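Local coordinates for protein 5-formaminoimidazole-4-carboxamide-1-(Beta)-D-ribofuranosyl 5'-monophosphate synthetase (Thermococcus kodakarensis, PDB 2PBZ) that probably catalyses an ATP-dependent ligation that forms a carbon-nitrogen bond in purine (IMP) biosynthesis, with magnesium or manganese as cofactor, at residues 252-255 with 259-262; 110-115 with 228-233; 6-11 with 71-76. All coordinates share one frame; numbering follows the deposited sequence.

In chain order the three come as contact 3, contact 2 and contact 1. Contacts 1 and 2 are neighbours, their centres about 8 Å apart. The loop 110-115 runs beside strand 261-266, where Val114 N makes a probable backbone hydrogen bond to Ala262 O, and helix 224-241 leads on to strand 249-255. Together they bring a loop of the Rossmann-related sequence family against the ATP-grasp family part of the chain. Contact 3 lies within the Rossmann-like part, on the opposite side of the chain's centre, its centre about 27 Å from that of contact 1 and 28 Å from that of contact 2. Contact 1 comes nearest the bound ATP, through the side chain of His253.

Contact 1: 252-255 with 259-262; sequences LHFA and SFKA
CG is anti to the carbonyl carbon in both Phe254 (chi1 -68°) and Phe260 (chi1 -77°), which sets CG of each beside its own backbone N, and the two side chains cross at about a right angle. They meet in a beta hairpin, Phe254 on strand 249-255 and Phe260 just ahead of strand 261-266, the last two strands of the five-stranded antiparallel sheet of the ATP-grasp family part. The ring centroids are 5.0 Å apart and the planes are inclined at 49°, an oblique pairing. The closest approach of the two side chains is Phe254 CB to Phe260 CD2, 3.8 Å. Further along the same side of the Phe254 ring, CE2 is 3.9 Å from Ala262 CB. Phe254 and Ala262 form a non-hydrogen-bonded antiparallel pair and project from the same face of the sheet, where Leu227 of helix 224-241 and Ile111 add cover to Phe254.

Ala255 and Lys261 form the hydrogen-bonded pair next along, on the other face. Ala255 N donates to Lys261 O over 3.0 Å, in the carbonyl plane; the return bond, Lys261 N to Ala255 O, is longer at 3.3 Å and tilted from that plane. On the same strand, the side chain of His253 comes within about 4 Å of the bound ATP, and its NE2 is hydrogen-bonded to Asp270. Lys261 O takes a second, weaker donor besides Ala255 N: the CA-H of Phe254, with CA 3.4 Å from the oxygen.

Contact 2: 110-115 with 228-233; sequences GIPRVE and YDYGLA
The backbone O of Ile111, whose side chain packs against Tyr230, accepts a hydrogen bond from Arg113 NH1 at 2.8 Å. The donor lies nearly along the C=O axis, with a C=O...N angle of 167°, and the oxygen sits in the guanidinium plane, so the arginine turns back edge-on to its own loop. The N-H itself is less well aimed, at 136°. A long, weak ion pair from Arg113 NH2 to Glu107 lies on the same side chain.

Across the contact no hydrogen bond forms; the evidence is purely of packing on Tyr230, the residue of segment 228-233, on helix 224-241, with the most surface covered. Ile111 CG1, beside its own backbone N, comes to the root of the tyrosine side chain, 4.1 Å from Tyr230 CB. CG2, anti to that N, is thereby placed 4.3 Å above one face of the ring, displaced toward the rim, and CD1 lies by the root of the side chain, 3.7 Å from Tyr230 O. Pro112 takes the far end of Tyr230, and the two side chains cross at about a right angle: Pro112 CD is 3.5 Å from Tyr230 CZ, and its CG is 3.5 Å from Tyr230 OH. That hydroxyl has its polar partner in Gln226 NE2, one turn earlier in the helix.

Gly110, with positive phi (78°), ends helix 99-109 in a Schellman motif and starts the loop on its way past Tyr230. The loop runs between two elements of the ATP-grasp family part: helix 224-241, reached through Tyr230, and strand 261-266, where Ile111 touches Ala262 and Val114 lies on Lys261 and Ile263, while Ile111 also rests on Leu106 of helix 99-109.

Contact 3: 6-11 with 71-76; sequences STIASH and VAYLGI
Ile8 and Tyr73 cross at a slant, with both branches of the isoleucine laid along one side of the tyrosine ring and neither squarely over its face. The CG2 branch reaches furthest toward the hydroxyl end, 3.6 Å from Tyr73 CE1. The CD1 branch turns the other way, toward the root of the side chain, and stands 3.9 Å from Tyr73 CB. In Ile8 the CG1 branch lies anti to the carbonyl carbon (chi1 -70°) and CG2 anti to the backbone N, which spreads the two branches lengthwise against the ring. The same Ile8 CD1 comes more loosely, 4.4 Å, to Leu74 CD1, at the point where the chain leaves the helix.

Ser10 approaches from a different direction. Its OG lies in the plane of the Tyr73 ring, at the edge, 3.7 Å from Tyr73 CE1, and makes no hydrogen bond to the ring. Its polar partner is the OG of Ser69, the residue just before helix 70-73, which carries Tyr73. With chi1 at 64°, Ser10 OG is set between the backbone N and the carbonyl carbon.

The setting is a parallel sheet of the Rossmann-like kind: strand 5-8, helix 13-22 and strand 27-31 form a beta-alpha-beta crossover. Ile8 ends the first strand, and Ser10 lies in the connection to the helix that follows. Phe70 and Met54 also pack on Ile8, and Ile57 on Leu74, which makes the isoleucine well buried although Tyr73 itself is exposed. After Leu74 leaves helical geometry, Gly75 takes the N-cap position of helix 76-80, two residues on from the ring that Ile8 and Ser10 touch.

Contact 1: 252-255 with 259-262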
ATOM      1  N   LEU A 252       3.056   2.424 -19.080  1.00 40.49           N
ATOM      2  CA  LEU A 252       3.093   1.196 -19.844  1.00 40.34           C
ATOM      3  C   LEU A 252       2.412   0.157 -18.959  1.00 40.07           C
ATOM      4  O   LEU A 252       2.662   0.092 -17.759  1.00 39.93           O
ATOM      5  CB  LEU A 252       4.541   0.807 -20.134  1.00 41.25           C
ATOM      6  CG  LEU A 252       5.333   1.875 -20.892  1.00 40.66           C
ATOM      7  CD1 LEU A 252       6.776   1.456 -21.046  1.00 40.44           C
ATOM      8  CD2 LEU A 252       4.689   2.097 -22.245  1.00 40.97           C
ATOM      9  N   HIS A 253       1.516  -0.625 -19.538  1.00 39.43           N
ATOM     10  CA  HIS A 253       0.804  -1.641 -18.780  1.00 40.53           C
ATOM     11  C   HIS A 253       1.360  -3.030 -19.103  1.00 41.62           C
ATOM     12  O   HIS A 253       1.520  -3.394 -20.264  1.00 41.91           O
ATOM     13  CB  HIS A 253      -0.700  -1.546 -19.084  1.00 40.22           C
ATOM     14  CG  HIS A 253      -1.290  -0.202 -18.773  1.00 40.32           C
ATOM     15  ND1 HIS A 253      -2.588   0.140 -19.086  1.00 39.67           N
ATOM     16  CD2 HIS A 253      -0.752   0.884 -18.166  1.00 39.76           C
ATOM     17  CE1 HIS A 253      -2.825   1.377 -18.687  1.00 40.38           C
ATOM     18  NE2 HIS A 253      -1.726   1.851 -18.127  1.00 40.31           N
ATOM     19  N   PHE A 254       1.657  -3.807 -18.071  1.00 42.09           N
ATOM     20  CA  PHE A 254       2.229  -5.128 -18.289  1.00 44.55           C
ATOM     21  C   PHE A 254       1.587  -6.260 -17.543  1.00 44.92           C
ATOM     22  O   PHE A 254       0.912  -6.073 -16.541  1.00 46.34           O
ATOM     23  CB  PHE A 254       3.709  -5.165 -17.897  1.00 45.98           C
ATOM     24  CG  PHE A 254       4.600  -4.357 -18.773  1.00 47.03           C
ATOM     25  CD1 PHE A 254       4.975  -3.060 -18.409  1.00 46.12           C
ATOM     26  CD2 PHE A 254       5.114  -4.909 -19.944  1.00 46.04           C
ATOM     27  CE1 PHE A 254       5.864  -2.331 -19.209  1.00 46.14           C
ATOM     28  CE2 PHE A 254       6.002  -4.191 -20.746  1.00 45.49           C
ATOM     29  CZ  PHE A 254       6.378  -2.907 -20.379  1.00 45.13           C
ATOM     30  N   ALA A 255       1.869  -7.453 -18.035  1.00 44.90           N
ATOM     31  CA  ALA A 255       1.400  -8.685 -17.440  1.00 47.40           C
ATOM     32  C   ALA A 255       2.716  -9.373 -17.112  1.00 49.51           C
ATOM     33  O   ALA A 255       3.506  -9.651 -18.017  1.00 50.80           O
ATOM     34  CB  ALA A 255       0.619  -9.497 -18.451  1.00 46.51           C
ATOM     35  N   SER A 259       8.230 -12.703 -17.451  1.00 55.87           N
ATOM     36  CA  SER A 259       8.898 -12.234 -18.665  1.00 55.71           C
ATOM     37  C   SER A 259       8.282 -11.027 -19.385  1.00 57.21           C
ATOM     38  O   SER A 259       8.511 -10.868 -20.594  1.00 58.33           O
ATOM     39  CB  SER A 259       8.991 -13.364 -19.687  1.00 54.36           C
ATOM     40  OG  SER A 259       7.727 -13.585 -20.283  1.00 51.23           O
ATOM     41  N   PHE A 260       7.493 -10.209 -18.682  1.00 56.72           N
ATOM     42  CA  PHE A 260       6.892  -8.993 -19.276  1.00 57.11           C
ATOM     43  C   PHE A 260       6.320  -9.022 -20.697  1.00 57.15           C
ATOM     44  O   PHE A 260       7.035  -9.235 -21.679  1.00 56.50           O
ATOM     45  CB  PHE A 260       7.888  -7.818 -19.228  1.00 56.56           C
ATOM     46  CG  PHE A 260       8.021  -7.185 -17.871  1.00 57.58           C
ATOM     47  CD1 PHE A 260       9.265  -6.782 -17.391  1.00 56.71           C
ATOM     48  CD2 PHE A 260       6.900  -7.008 -17.059  1.00 58.78           C
ATOM     49  CE1 PHE A 260       9.390  -6.217 -16.125  1.00 57.46           C
ATOM     50  CE2 PHE A 260       7.013  -6.439 -15.784  1.00 58.10           C
ATOM     51  CZ  PHE A 260       8.264  -6.045 -15.318  1.00 57.90           C
ATOM     52  N   LYS A 261       5.023  -8.752 -20.785  1.00 56.67           N
ATOM     53  CA  LYS A 261       4.299  -8.681 -22.048  1.00 56.59           C
ATOM     54  C   LYS A 261       3.465  -7.410 -21.891  1.00 55.11           C
ATOM     55  O   LYS A 261       2.746  -7.263 -20.900  1.00 56.52           O
ATOM     56  CB  LYS A 261       3.344  -9.865 -22.206  1.00 58.97           C
ATOM     57  CG  LYS A 261       3.926 -11.238 -21.882  1.00 61.65           C
ATOM     58  CD  LYS A 261       4.721 -11.814 -23.036  1.00 63.19           C
ATOM     59  CE  LYS A 261       5.135 -13.238 -22.730  1.00 63.53           C
ATOM     60  NZ  LYS A 261       5.924 -13.821 -23.852  1.00 67.02           N
ATOM     61  N   ALA A 262       3.558  -6.487 -22.840  1.00 52.69           N
ATOM     62  CA  ALA A 262       2.778  -5.255 -22.760  1.00 49.36           C
ATOM     63  C   ALA A 262       1.324  -5.522 -23.159  1.00 48.01           C
ATOM     64  O   ALA A 262       1.051  -6.264 -24.108  1.00 47.47           O
ATOM     65  CB  ALA A 262       3.388  -4.185 -23.655  1.00 47.23           C
TER

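Contact 2: 110-115 with 228-233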
ATOM      1  N   GLY A 110       9.838  -1.742 -29.732  1.00 62.36           N
ATOM      2  CA  GLY A 110      10.428  -3.052 -29.508  1.00 62.23           C
ATOM      3  C   GLY A 110       9.956  -3.713 -28.227  1.00 62.01           C
ATOM      4  O   GLY A 110      10.544  -4.689 -27.775  1.00 61.97           O
ATOM      5  N   ILE A 111       8.884  -3.188 -27.649  1.00 62.03           N
ATOM      6  CA  ILE A 111       8.342  -3.730 -26.410  1.00 62.11           C
ATOM      7  C   ILE A 111       7.502  -4.980 -26.672  1.00 62.24           C
ATOM      8  O   ILE A 111       6.638  -4.992 -27.551  1.00 61.98           O
ATOM      9  CB  ILE A 111       7.489  -2.661 -25.686  1.00 62.24           C
ATOM     10  CG1 ILE A 111       8.346  -1.415 -25.451  1.00 61.56           C
ATOM     11  CG2 ILE A 111       6.972  -3.199 -24.346  1.00 62.25           C
ATOM     12  CD1 ILE A 111       7.575  -0.221 -24.955  1.00 62.33           C
ATOM     13  N   PRO A 112       7.762  -6.055 -25.913  1.00 62.43           N
ATOM     14  CA  PRO A 112       7.017  -7.305 -26.079  1.00 62.48           C
ATOM     15  C   PRO A 112       5.558  -7.093 -25.724  1.00 63.36           C
ATOM     16  O   PRO A 112       5.260  -6.513 -24.691  1.00 62.92           O
ATOM     17  CB  PRO A 112       7.700  -8.256 -25.093  1.00 62.55           C
ATOM     18  CG  PRO A 112       9.112  -7.691 -24.980  1.00 62.59           C
ATOM     19  CD  PRO A 112       8.830  -6.205 -24.907  1.00 62.63           C
ATOM     20  N   ARG A 113       4.642  -7.550 -26.572  1.00 64.51           N
ATOM     21  CA  ARG A 113       3.237  -7.388 -26.252  1.00 65.99           C
ATOM     22  C   ARG A 113       2.529  -8.740 -26.154  1.00 66.65           C
ATOM     23  O   ARG A 113       3.032  -9.751 -26.636  1.00 66.95           O
ATOM     24  CB  ARG A 113       2.565  -6.479 -27.291  1.00 66.85           C
ATOM     25  CG  ARG A 113       2.134  -7.144 -28.585  1.00 69.18           C
ATOM     26  CD  ARG A 113       1.790  -6.080 -29.653  1.00 71.03           C
ATOM     27  NE  ARG A 113       2.805  -6.019 -30.709  1.00 72.73           N
ATOM     28  CZ  ARG A 113       4.102  -5.788 -30.492  1.00 73.87           C
ATOM     29  NH1 ARG A 113       4.545  -5.587 -29.250  1.00 74.07           N
ATOM     30  NH2 ARG A 113       4.965  -5.781 -31.510  1.00 73.55           N
ATOM     31  N   VAL A 114       1.385  -8.776 -25.486  1.00 67.36           N
ATOM     32  CA  VAL A 114       0.652 -10.028 -25.391  1.00 68.30           C
ATOM     33  C   VAL A 114       0.242 -10.365 -26.810  1.00 69.61           C
ATOM     34  O   VAL A 114      -0.147  -9.480 -27.572  1.00 70.79           O
ATOM     35  CB  VAL A 114      -0.610  -9.900 -24.543  1.00 67.44           C
ATOM     36  CG1 VAL A 114      -0.220  -9.638 -23.111  1.00 69.22           C
ATOM     37  CG2 VAL A 114      -1.484  -8.773 -25.072  1.00 67.69           C
ATOM     38  N   GLU A 115       0.348 -11.641 -27.168  1.00 70.95           N
ATOM     39  CA  GLU A 115      -0.001 -12.098 -28.506  1.00 71.48           C
ATOM     40  C   GLU A 115      -1.515 -12.055 -28.726  1.00 70.67           C
ATOM     41  O   GLU A 115      -2.306 -12.291 -27.802  1.00 69.32           O
ATOM     42  CB  GLU A 115       0.515 -13.527 -28.731  1.00 73.66           C
ATOM     43  CG  GLU A 115      -0.229 -14.594 -27.916  1.00 77.65           C
ATOM     44  CD  GLU A 115       0.218 -16.035 -28.226  1.00 79.36           C
ATOM     45  OE1 GLU A 115       0.542 -16.321 -29.411  1.00 79.22           O
ATOM     46  OE2 GLU A 115       0.222 -16.876 -27.287  1.00 79.97           O
ATOM     47  N   TYR A 228      12.834   0.630 -17.488  1.00 49.61           N
ATOM     48  CA  TYR A 228      13.408   1.907 -17.857  1.00 50.24           C
ATOM     49  C   TYR A 228      13.810   1.877 -19.314  1.00 49.65           C
ATOM     50  O   TYR A 228      13.574   2.837 -20.042  1.00 50.19           O
ATOM     51  CB  TYR A 228      14.630   2.186 -16.998  1.00 52.56           C
ATOM     52  CG  TYR A 228      15.346   3.450 -17.366  1.00 56.03           C
ATOM     53  CD1 TYR A 228      14.740   4.696 -17.191  1.00 56.67           C
ATOM     54  CD2 TYR A 228      16.635   3.405 -17.875  1.00 56.94           C
ATOM     55  CE1 TYR A 228      15.410   5.877 -17.512  1.00 57.62           C
ATOM     56  CE2 TYR A 228      17.318   4.577 -18.200  1.00 57.90           C
ATOM     57  CZ  TYR A 228      16.697   5.809 -18.011  1.00 57.92           C
ATOM     58  OH  TYR A 228      17.384   6.958 -18.288  1.00 58.99           O
ATOM     59  N   ASP A 229      14.426   0.766 -19.724  1.00 49.35           N
ATOM     60  CA  ASP A 229      14.860   0.578 -21.098  1.00 48.85           C
ATOM     61  C   ASP A 229      13.665   0.650 -22.030  1.00 48.93           C
ATOM     62  O   ASP A 229      13.714   1.326 -23.052  1.00 49.46           O
ATOM     63  CB  ASP A 229      15.553  -0.769 -21.265  1.00 49.00           C
ATOM     64  CG  ASP A 229      16.855  -0.857 -20.496  1.00 49.65           C
ATOM     65  OD1 ASP A 229      17.567   0.165 -20.399  1.00 49.55           O
ATOM     66  OD2 ASP A 229      17.177  -1.962 -19.998  1.00 50.57           O
ATOM     67  N   TYR A 230      12.599  -0.061 -21.679  1.00 48.51           N
ATOM     68  CA  TYR A 230      11.393  -0.050 -22.492  1.00 48.39           C
ATOM     69  C   TYR A 230      10.850   1.368 -22.556  1.00 48.12           C
ATOM     70  O   TYR A 230      10.394   1.815 -23.603  1.00 47.89           O
ATOM     71  CB  TYR A 230      10.323  -0.959 -21.891  1.00 49.27           C
ATOM     72  CG  TYR A 230      10.573  -2.432 -22.066  1.00 51.42           C
ATOM     73  CD1 TYR A 230       9.994  -3.354 -21.202  1.00 51.93           C
ATOM     74  CD2 TYR A 230      11.396  -2.911 -23.088  1.00 51.76           C
ATOM     75  CE1 TYR A 230      10.232  -4.723 -21.343  1.00 51.98           C
ATOM     76  CE2 TYR A 230      11.636  -4.281 -23.239  1.00 50.56           C
ATOM     77  CZ  TYR A 230      11.052  -5.177 -22.363  1.00 51.49           C
ATOM     78  OH  TYR A 230      11.276  -6.525 -22.494  1.00 53.17           O
ATOM     79  N   GLY A 231      10.908   2.069 -21.428  1.00 48.14           N
ATOM     80  CA  GLY A 231      10.420   3.439 -21.365  1.00 49.34           C
ATOM     81  C   GLY A 231      11.200   4.375 -22.271  1.00 51.08           C
ATOM     82  O   GLY A 231      10.616   5.170 -23.020  1.00 51.14           O
ATOM     83  N   LEU A 232      12.525   4.280 -22.197  1.00 51.15           N
ATOM     84  CA  LEU A 232      13.400   5.097 -23.025  1.00 50.68           C
ATOM     85  C   LEU A 232      13.066   4.882 -24.483  1.00 50.07           C
ATOM     86  O   LEU A 232      12.941   5.834 -25.251  1.00 51.67           O
ATOM     87  CB  LEU A 232      14.859   4.721 -22.784  1.00 51.72           C
ATOM     88  CG  LEU A 232      15.584   5.539 -21.722  1.00 53.03           C
ATOM     89  CD1 LEU A 232      17.036   5.088 -21.654  1.00 55.65           C
ATOM     90  CD2 LEU A 232      15.526   7.022 -22.083  1.00 52.98           C
ATOM     91  N   ALA A 233      12.914   3.618 -24.856  1.00 48.66           N
ATOM     92  CA  ALA A 233      12.608   3.269 -26.228  1.00 47.98           C
ATOM     93  C   ALA A 233      11.272   3.852 -26.634  1.00 47.63           C
ATOM     94  O   ALA A 233      11.106   4.324 -27.753  1.00 47.69           O
ATOM     95  CB  ALA A 233      12.589   1.764 -26.389  1.00 47.29           C
TER

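Contact 3: 6-11 with 71-76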
ATOM      1  N   SER A   6      -6.208  24.213 -14.428  1.00 40.06           N
ATOM      2  CA  SER A   6      -7.570  23.696 -14.384  1.00 39.70           C
ATOM      3  C   SER A   6      -7.729  22.332 -15.063  1.00 38.97           C
ATOM      4  O   SER A   6      -6.911  21.939 -15.877  1.00 36.85           O
ATOM      5  CB  SER A   6      -8.510  24.706 -15.040  1.00 40.37           C
ATOM      6  OG  SER A   6      -8.021  25.098 -16.297  1.00 39.46           O
ATOM      7  N   THR A   7      -8.796  21.619 -14.721  1.00 38.66           N
ATOM      8  CA  THR A   7      -9.061  20.306 -15.294  1.00 38.94           C
ATOM      9  C   THR A   7     -10.420  19.760 -14.864  1.00 37.82           C
ATOM     10  O   THR A   7     -11.042  20.282 -13.950  1.00 39.33           O
ATOM     11  CB  THR A   7      -7.957  19.288 -14.894  1.00 40.26           C
ATOM     12  OG1 THR A   7      -8.161  18.054 -15.593  1.00 39.97           O
ATOM     13  CG2 THR A   7      -7.980  19.028 -13.410  1.00 39.27           C
ATOM     14  N   ILE A   8     -10.882  18.709 -15.529  1.00 36.04           N
ATOM     15  CA  ILE A   8     -12.170  18.117 -15.204  1.00 35.69           C
ATOM     16  C   ILE A   8     -12.136  17.390 -13.858  1.00 36.20           C
ATOM     17  O   ILE A   8     -11.133  16.793 -13.491  1.00 36.70           O
ATOM     18  CB  ILE A   8     -12.614  17.140 -16.311  1.00 34.93           C
ATOM     19  CG1 ILE A   8     -12.984  17.923 -17.569  1.00 33.06           C
ATOM     20  CG2 ILE A   8     -13.786  16.292 -15.846  1.00 35.54           C
ATOM     21  CD1 ILE A   8     -13.342  17.047 -18.748  1.00 31.99           C
ATOM     22  N   ALA A   9     -13.242  17.448 -13.128  1.00 36.84           N
ATOM     23  CA  ALA A   9     -13.343  16.805 -11.826  1.00 38.57           C
ATOM     24  C   ALA A   9     -13.676  15.322 -11.900  1.00 40.23           C
ATOM     25  O   ALA A   9     -14.840  14.934 -11.975  1.00 40.26           O
ATOM     26  CB  ALA A   9     -14.372  17.507 -10.989  1.00 38.11           C
ATOM     27  N   SER A  10     -12.634  14.496 -11.871  1.00 42.86           N
ATOM     28  CA  SER A  10     -12.766  13.047 -11.926  1.00 44.12           C
ATOM     29  C   SER A  10     -11.400  12.481 -12.248  1.00 44.62           C
ATOM     30  O   SER A  10     -10.436  13.229 -12.426  1.00 44.33           O
ATOM     31  CB  SER A  10     -13.741  12.625 -13.014  1.00 45.55           C
ATOM     32  OG  SER A  10     -13.246  13.002 -14.284  1.00 49.99           O
ATOM     33  N   HIS A  11     -11.332  11.154 -12.325  1.00 44.70           N
ATOM     34  CA  HIS A  11     -10.095  10.439 -12.622  1.00 43.77           C
ATOM     35  C   HIS A  11      -8.945  10.712 -11.635  1.00 42.51           C
ATOM     36  O   HIS A  11      -8.671   9.905 -10.750  1.00 44.26           O
ATOM     37  CB  HIS A  11      -9.625  10.757 -14.044  1.00 43.88           C
ATOM     38  CG  HIS A  11      -8.459   9.927 -14.489  1.00 43.97           C
ATOM     39  ND1 HIS A  11      -8.590   8.628 -14.927  1.00 43.19           N
ATOM     40  CD2 HIS A  11      -7.131  10.194 -14.511  1.00 43.32           C
ATOM     41  CE1 HIS A  11      -7.397   8.133 -15.201  1.00 42.80           C
ATOM     42  NE2 HIS A  11      -6.494   9.064 -14.956  1.00 42.47           N
ATOM     43  N   VAL A  71     -11.478  12.126 -23.058  1.00 48.37           N
ATOM     44  CA  VAL A  71     -12.038  11.651 -24.315  1.00 50.50           C
ATOM     45  C   VAL A  71     -13.473  11.177 -24.099  1.00 51.63           C
ATOM     46  O   VAL A  71     -14.325  11.283 -24.989  1.00 51.36           O
ATOM     47  CB  VAL A  71     -11.187  10.504 -24.902  1.00 50.50           C
ATOM     48  CG1 VAL A  71     -11.848   9.956 -26.171  1.00 49.43           C
ATOM     49  CG2 VAL A  71      -9.769  11.016 -25.195  1.00 50.20           C
ATOM     50  N   ALA A  72     -13.737  10.666 -22.906  1.00 52.76           N
ATOM     51  CA  ALA A  72     -15.062  10.178 -22.587  1.00 55.73           C
ATOM     52  C   ALA A  72     -16.012  11.365 -22.361  1.00 57.38           C
ATOM     53  O   ALA A  72     -17.230  11.225 -22.472  1.00 56.94           O
ATOM     54  CB  ALA A  72     -14.995   9.279 -21.347  1.00 54.72           C
ATOM     55  N   TYR A  73     -15.444  12.529 -22.054  1.00 59.74           N
ATOM     56  CA  TYR A  73     -16.226  13.751 -21.817  1.00 61.76           C
ATOM     57  C   TYR A  73     -16.170  14.649 -23.045  1.00 62.05           C
ATOM     58  O   TYR A  73     -17.042  15.494 -23.258  1.00 63.22           O
ATOM     59  CB  TYR A  73     -15.666  14.549 -20.637  1.00 62.82           C
ATOM     60  CG  TYR A  73     -16.145  14.133 -19.264  1.00 63.81           C
ATOM     61  CD1 TYR A  73     -15.243  13.726 -18.292  1.00 64.00           C
ATOM     62  CD2 TYR A  73     -17.498  14.202 -18.918  1.00 63.88           C
ATOM     63  CE1 TYR A  73     -15.667  13.394 -17.003  1.00 65.10           C
ATOM     64  CE2 TYR A  73     -17.941  13.871 -17.622  1.00 64.07           C
ATOM     65  CZ  TYR A  73     -17.013  13.468 -16.668  1.00 64.95           C
ATOM     66  OH  TYR A  73     -17.412  13.156 -15.383  1.00 66.34           O
ATOM     67  N   LEU A  74     -15.125  14.475 -23.840  1.00 62.36           N
ATOM     68  CA  LEU A  74     -14.934  15.277 -25.037  1.00 63.09           C
ATOM     69  C   LEU A  74     -14.299  14.376 -26.096  1.00 64.35           C
ATOM     70  O   LEU A  74     -13.378  13.599 -25.796  1.00 64.99           O
ATOM     71  CB  LEU A  74     -13.989  16.443 -24.733  1.00 61.39           C
ATOM     72  CG  LEU A  74     -14.059  17.037 -23.328  1.00 60.52           C
ATOM     73  CD1 LEU A  74     -12.756  17.762 -23.014  1.00 58.98           C
ATOM     74  CD2 LEU A  74     -15.270  17.958 -23.203  1.00 60.12           C
ATOM     75  N   GLY A  75     -14.771  14.465 -27.332  1.00 64.63           N
ATOM     76  CA  GLY A  75     -14.172  13.623 -28.351  1.00 64.48           C
ATOM     77  C   GLY A  75     -12.696  13.930 -28.544  1.00 64.06           C
ATOM     78  O   GLY A  75     -12.176  14.916 -28.018  1.00 63.09           O
ATOM     79  N   ILE A  76     -12.021  13.079 -29.312  1.00 64.60           N
ATOM     80  CA  ILE A  76     -10.602  13.262 -29.611  1.00 64.78           C
ATOM     81  C   ILE A  76     -10.423  14.454 -30.560  1.00 65.20           C
ATOM     82  O   ILE A  76      -9.421  15.186 -30.486  1.00 63.91           O
ATOM     83  CB  ILE A  76     -10.035  12.000 -30.271  1.00 65.18           C
ATOM     84  CG1 ILE A  76     -10.467  10.775 -29.460  1.00 65.76           C
ATOM     85  CG2 ILE A  76      -8.527  12.090 -30.344  1.00 65.18           C
ATOM     86  CD1 ILE A  76      -9.932   9.445 -29.991  1.00 66.58           C
TER